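Glcnac-alpha-1,4-gal-releasing endo-beta-galactosidase (Clostridium perfringens, PDB 1UPS) probably hydrolyses internal beta-galactosidic linkages of glycans, releasing the disaccharide GlcNAc-alpha-1,4-Gal, as a calcium-binding member of glycoside hydrolase family 16. Local coordinates at residues 50-55 / 95-100. Numbering follows the deposited sequence.
Sequences DYYLPH and SSAIMS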
loop_
_atom_site.group_PDB
_atom_site.type_symbol
_atom_site.label_atom_id
_atom_site.label_comp_id
_atom_site.label_asym_id
_atom_site.label_seq_id
_atom_site.Cartn_x
_atom_site.Cartn_y
_atom_site.Cartn_z
ATOM N N ASP A 50 -9.632 3.568 22.808
ATOM C CA ASP A 50 -10.831 3.876 22.016
ATOM C C ASP A 50 -11.096 5.384 21.913
ATOM O O ASP A 50 -12.235 5.854 21.950
ATOM C CB ASP A 50 -12.055 3.075 22.495
ATOM C CG ASP A 50 -12.329 3.226 23.979
ATOM O OD1 ASP A 50 -13.325 2.610 24.453
ATOM O OD2 ASP A 50 -11.612 3.905 24.746
ATOM N N TYR A 51 -10.017 6.138 21.750
ATOM C CA TYR A 51 -10.108 7.562 21.481
ATOM C C TYR A 51 -9.308 7.892 20.228
ATOM O O TYR A 51 -8.218 7.322 20.007
ATOM C CB TYR A 51 -9.530 8.355 22.648
ATOM C CG TYR A 51 -10.359 8.304 23.914
ATOM C CD1 TYR A 51 -10.249 7.227 24.798
ATOM C CD2 TYR A 51 -11.225 9.345 24.242
ATOM C CE1 TYR A 51 -11.013 7.175 25.968
ATOM C CE2 TYR A 51 -11.989 9.311 25.417
ATOM C CZ TYR A 51 -11.869 8.224 26.272
ATOM O OH TYR A 51 -12.598 8.188 27.438
ATOM N N TYR A 52 -9.818 8.845 19.449
ATOM C CA TYR A 52 -9.184 9.249 18.207
ATOM C C TYR A 52 -8.254 10.443 18.508
ATOM O O TYR A 52 -8.729 11.497 18.921
ATOM C CB TYR A 52 -10.282 9.615 17.178
ATOM C CG TYR A 52 -9.770 10.027 15.801
ATOM C CD1 TYR A 52 -8.569 9.519 15.294
ATOM C CD2 TYR A 52 -10.503 10.914 15.006
ATOM C CE1 TYR A 52 -8.092 9.917 14.011
ATOM C CE2 TYR A 52 -10.053 11.308 13.732
ATOM C CZ TYR A 52 -8.847 10.805 13.248
ATOM O OH TYR A 52 -8.401 11.218 12.007
ATOM N N LEU A 53 -6.937 10.268 18.331
ATOM C CA LEU A 53 -5.950 11.371 18.512
ATOM C C LEU A 53 -6.335 12.395 19.605
ATOM O O LEU A 53 -6.410 13.600 19.342
ATOM C CB LEU A 53 -5.670 12.088 17.180
ATOM C CG LEU A 53 -5.200 11.184 16.033
ATOM C CD1 LEU A 53 -5.232 11.936 14.689
ATOM C CD2 LEU A 53 -3.797 10.622 16.310
ATOM N N PRO A 54 -6.573 11.910 20.828
ATOM C CA PRO A 54 -7.163 12.758 21.882
ATOM C C PRO A 54 -6.297 13.949 22.319
ATOM O O PRO A 54 -6.840 14.904 22.884
ATOM C CB PRO A 54 -7.407 11.779 23.031
ATOM C CG PRO A 54 -6.409 10.653 22.805
ATOM C CD PRO A 54 -6.336 10.529 21.293
ATOM N N HIS A 55 -4.998 13.914 22.034
ATOM C CA HIS A 55 -4.107 15.043 22.350
ATOM C C HIS A 55 -4.434 16.335 21.589
ATOM O O HIS A 55 -3.991 17.423 22.002
ATOM C CB HIS A 55 -2.650 14.658 22.099
ATOM C CG HIS A 55 -2.407 14.082 20.741
ATOM N ND1 HIS A 55 -2.777 12.800 20.404
ATOM C CD2 HIS A 55 -1.855 14.621 19.629
ATOM C CE1 HIS A 55 -2.445 12.562 19.148
ATOM N NE2 HIS A 55 -1.882 13.649 18.652
ATOM N N SER A 95 -16.058 10.672 13.657
ATOM C CA SER A 95 -15.257 9.454 13.476
ATOM C C SER A 95 -15.328 8.603 14.730
ATOM O O SER A 95 -15.357 9.145 15.837
ATOM C CB SER A 95 -13.782 9.793 13.142
ATOM O OG SER A 95 -12.974 8.606 12.985
ATOM N N SER A 96 -15.362 7.282 14.547
ATOM C CA SER A 96 -15.187 6.345 15.648
ATOM C C SER A 96 -13.883 5.596 15.401
ATOM O O SER A 96 -13.758 4.853 14.409
ATOM C CB SER A 96 -16.346 5.350 15.721
ATOM O OG SER A 96 -17.493 5.949 16.312
ATOM N N ALA A 97 -12.931 5.746 16.315
ATOM C CA ALA A 97 -11.573 5.194 16.104
ATOM C C ALA A 97 -11.031 4.389 17.291
ATOM O O ALA A 97 -11.326 4.702 18.460
ATOM C CB ALA A 97 -10.584 6.349 15.791
ATOM N N ILE A 98 -10.209 3.381 16.983
ATOM C CA ILE A 98 -9.310 2.825 17.993
ATOM C C ILE A 98 -7.877 3.030 17.524
ATOM O O ILE A 98 -7.619 3.110 16.306
ATOM C CB ILE A 98 -9.622 1.336 18.329
ATOM C CG1 ILE A 98 -9.384 0.408 17.117
ATOM C CG2 ILE A 98 -11.059 1.212 18.857
ATOM C CD1 ILE A 98 -9.363 -1.094 17.467
ATOM N N MET A 99 -6.945 3.137 18.476
ATOM C CA MET A 99 -5.538 3.317 18.114
ATOM C C MET A 99 -4.673 2.411 18.957
ATOM O O MET A 99 -5.016 2.152 20.096
ATOM C CB MET A 99 -5.088 4.763 18.342
ATOM C CG MET A 99 -6.026 5.841 17.789
ATOM S SD MET A 99 -5.223 7.442 17.614
ATOM C CE MET A 99 -4.716 7.753 19.373
ATOM N N SER A 100 -3.555 1.942 18.398
ATOM C CA SER A 100 -2.623 1.067 19.132
ATOM C C SER A 100 -1.562 1.838 19.952
ATOM O O SER A 100 -0.530 1.278 20.328
ATOM C CB SER A 100 -1.942 0.078 18.169
ATOM O OG SER A 100 -0.935 0.728 17.398
#
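Met99 reaches from the end of its strand into the bend of segment 50-55 and makes the most extensive contact. Its sulfur accepts a weak but fairly straight hydrogen bond from the backbone of Leu53, Leu53 N to Met99 SD 3.4 Å with 164° at the hydrogen. Met99 SD also lies 3.7 Å from Leu53 CD2, where the two side chains cross at about a right angle. A bend at the last torsion (chi3 -59°) carries the methyl to Pro54, and Met99 CE meets Pro54 CD tip to tip at 3.7 Å. A flexible, polarisable thioether suits this place, since it can meet an amide and two apolar groups together. Tyr51 O, buried without a hydrogen-bond partner like Ala97 O, rests 3.5 Å from Met99 CG.

Further along, the small methyl of Ala97 lets Tyr52 come close, Tyr52 CB to Ala97 CB 3.6 Å. Because chi1 is near 180° (-178°), the Tyr52 ring passes Ala97 to reach Ser95, whose CB lies 3.9 Å from Tyr52 CD2. The ring's hydroxyl hydrogen-bonds to that of Tyr253, and Ser95 OG to Ile252 O.

Asp50 lies beside Ile98, and its carboxylate turns away to salt bridges with Arg45 and Lys64. The loop between strands 30-36 and 66-70 packs here against strand 94-99, which pairs with 246-254 at the border of a six-stranded sheet in the family 16 beta-sandwich. Ile98 points away from segment 50-55 to strand 73-78 of the other sheet, also touching Trp48.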